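Local coordinates for twitching motility protein PilT (Aquifex aeolicus, PDB 2EWV) that probably powers retraction of type IV pili, and so twitching motility, as a hexameric ATPase motor, held here with bound ADP, at residues 143-148 with 240-245. Residues are numbered along the deposited sequence; the frame is centred on the assembly and turned at random.
With ADP (adenosine-5'-diphosphate), chain B.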
loop_
_atom_site.group_PDB
_atom_site.type_symbol
_atom_site.label_atom_id
_atom_site.label_comp_id
_atom_site.label_asym_id
_atom_site.label_seq_id
_atom_site.Cartn_x
_atom_site.Cartn_y
_atom_site.Cartn_z
ATOM N N GLY A 143 23.725 -15.666 -24.182
ATOM C CA GLY A 143 23.212 -16.309 -25.370
ATOM C C GLY A 143 21.789 -16.800 -25.223
ATOM O O GLY A 143 21.222 -16.800 -24.129
ATOM N N PRO A 144 21.178 -17.223 -26.331
ATOM C CA PRO A 144 19.808 -17.713 -26.231
ATOM C C PRO A 144 19.821 -19.018 -25.441
ATOM O O PRO A 144 20.771 -19.798 -25.539
ATOM C CB PRO A 144 19.420 -17.916 -27.694
ATOM C CG PRO A 144 20.721 -18.352 -28.317
ATOM C CD PRO A 144 21.701 -17.377 -27.703
ATOM N N THR A 145 18.781 -19.249 -24.650
ATOM C CA THR A 145 18.700 -20.480 -23.886
ATOM C C THR A 145 18.952 -21.615 -24.893
ATOM O O THR A 145 18.210 -21.776 -25.866
ATOM C CB THR A 145 17.306 -20.624 -23.199
ATOM O OG1 THR A 145 16.519 -19.441 -23.426
ATOM C CG2 THR A 145 17.481 -20.812 -21.686
ATOM N N GLY A 146 20.031 -22.367 -24.664
ATOM C CA GLY A 146 20.417 -23.464 -25.539
ATOM C C GLY A 146 21.645 -23.102 -26.371
ATOM O O GLY A 146 21.686 -23.338 -27.583
ATOM N N SER A 147 22.661 -22.533 -25.727
ATOM C CA SER A 147 23.857 -22.133 -26.451
ATOM C C SER A 147 25.187 -22.434 -25.761
ATOM O O SER A 147 26.200 -21.824 -26.086
ATOM C CB SER A 147 23.772 -20.646 -26.789
ATOM O OG SER A 147 23.454 -19.899 -25.636
ATOM N N GLY A 148 25.182 -23.365 -24.810
ATOM C CA GLY A 148 26.418 -23.740 -24.138
ATOM C C GLY A 148 26.832 -22.972 -22.899
ATOM O O GLY A 148 27.858 -23.274 -22.292
ATOM N N THR A 240 25.505 -14.575 -16.203
ATOM C CA THR A 240 24.939 -15.074 -17.454
ATOM C C THR A 240 23.635 -14.411 -17.881
ATOM O O THR A 240 22.566 -14.754 -17.377
ATOM C CB THR A 240 24.674 -16.593 -17.378
ATOM O OG1 THR A 240 23.730 -16.858 -16.337
ATOM C CG2 THR A 240 25.959 -17.351 -17.087
ATOM N N LEU A 241 23.731 -13.469 -18.819
ATOM C CA LEU A 241 22.558 -12.770 -19.356
ATOM C C LEU A 241 22.085 -13.524 -20.599
ATOM O O LEU A 241 22.792 -14.401 -21.102
ATOM C CB LEU A 241 22.901 -11.330 -19.759
ATOM C CG LEU A 241 23.216 -10.278 -18.698
ATOM C CD1 LEU A 241 24.450 -10.686 -17.908
ATOM C CD2 LEU A 241 23.431 -8.938 -19.386
ATOM N N HIS A 242 20.902 -13.177 -21.104
ATOM C CA HIS A 242 20.371 -13.850 -22.285
ATOM C C HIS A 242 20.562 -13.077 -23.590
ATOM O O HIS A 242 19.970 -13.429 -24.612
ATOM C CB HIS A 242 18.886 -14.188 -22.083
ATOM C CG HIS A 242 18.647 -15.552 -21.510
ATOM N ND1 HIS A 242 17.384 -16.080 -21.342
ATOM C CD2 HIS A 242 19.510 -16.510 -21.088
ATOM C CE1 HIS A 242 17.478 -17.301 -20.845
ATOM N NE2 HIS A 242 18.757 -17.587 -20.682
ATOM N N THR A 243 21.403 -12.042 -23.558
ATOM C CA THR A 243 21.679 -11.217 -24.738
ATOM C C THR A 243 22.139 -12.066 -25.931
ATOM O O THR A 243 21.791 -13.244 -26.020
ATOM C CB THR A 243 22.747 -10.147 -24.431
ATOM O OG1 THR A 243 23.997 -10.788 -24.170
ATOM C CG2 THR A 243 22.345 -9.313 -23.211
ATOM N N ASN A 244 22.917 -11.488 -26.846
ATOM C CA ASN A 244 23.356 -12.242 -28.025
ATOM C C ASN A 244 24.634 -11.721 -28.669
ATOM O O ASN A 244 25.239 -12.389 -29.510
ATOM C CB ASN A 244 22.250 -12.246 -29.083
ATOM C CG ASN A 244 22.521 -13.226 -30.203
ATOM O OD1 ASN A 244 22.121 -14.391 -30.139
ATOM N ND2 ASN A 244 23.223 -12.763 -31.235
ATOM N N THR A 245 25.029 -10.518 -28.286
ATOM C CA THR A 245 26.235 -9.918 -28.831
ATOM C C THR A 245 26.930 -9.095 -27.740
ATOM O O THR A 245 26.340 -8.811 -26.694
ATOM C CB THR A 245 25.898 -9.033 -30.074
ATOM O OG1 THR A 245 27.111 -8.551 -30.673
ATOM C CG2 THR A 245 25.011 -7.851 -29.677
HETATM P PB ADP B . 22.295 -23.415 -21.724
HETATM O O1B ADP B . 20.926 -22.880 -21.541
HETATM O O2B ADP B . 23.084 -22.493 -22.802
HETATM O O3B ADP B . 23.020 -23.365 -20.299
HETATM P PA ADP B . 23.603 -25.815 -22.010
HETATM O O1A ADP B . 24.756 -24.948 -21.699
HETATM O O2A ADP B . 23.362 -26.869 -20.796
HETATM O O3A ADP B . 22.221 -24.958 -22.262
HETATM O "O5'" ADP B . 23.958 -26.640 -23.356
HETATM C "C5'" ADP B . 22.880 -27.570 -23.621
HETATM C "C4'" ADP B . 23.355 -28.726 -24.526
HETATM O "O4'" ADP B . 24.301 -28.251 -25.543
HETATM C "C3'" ADP B . 24.064 -29.810 -23.689
HETATM O "O3'" ADP B . 23.632 -31.108 -24.090
HETATM C "C2'" ADP B . 25.562 -29.558 -23.981
HETATM O "O2'" ADP B . 26.365 -30.738 -23.874
HETATM C "C1'" ADP B . 25.576 -28.948 -25.394
HETATM N N9 ADP B . 26.702 -27.983 -25.534
HETATM C C8 ADP B . 27.001 -26.943 -24.678
HETATM N N7 ADP B . 28.057 -26.290 -25.086
HETATM C C5 ADP B . 28.514 -26.855 -26.235
HETATM C C6 ADP B . 29.609 -26.599 -27.119
HETATM N N6 ADP B . 30.479 -25.551 -26.877
HETATM N N1 ADP B . 29.767 -27.400 -28.208
HETATM C C2 ADP B . 28.937 -28.418 -28.460
HETATM N N3 ADP B . 27.895 -28.698 -27.650
HETATM C C4 ADP B . 27.654 -27.961 -26.538
#
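Thr145 and His242 meet at an oblique angle, with the backbone N of Thr145 over one face of the imidazole and the threonine branches gathered at its far end. OG1 of Thr145 lies 3.5 Å from CE1 of His242, while CG2 of Thr145 is 3.6 Å from NE2 of the same ring. The inner end of the imidazole meets main chain instead, CD2 of His242 lying 3.5 Å from the carbonyl O of Gly143, which is hydrogen-bonded to Lys149 NZ. An alanine at His242 would remove the ring, and is likely to leave the Thr145 branches without their packing partner and a gap beside the Gly143 carbonyl. On the other flank Asn244, its CG anti to the backbone N (chi1 -169°), brings OD1 to 3.9 Å from CD of Pro144. Between these side chains the backbones are joined by a weak hydrogen bond, Gly143 N to Leu241 O at 3.5 Å. Farther along 143-148, Ser147 OG bonds Pro144 O at 2.7 Å within the loop whose Gly146 and Ser147 amides bond the ADP beta-phosphate oxygens, as in a Walker A P-loop. Arg229 of a neighbouring subunit packs on His242. The contact thus joins the loops that leave the adjacent parallel strands 137-142 and 236-239 and lead into helices 149-163 and 246-255.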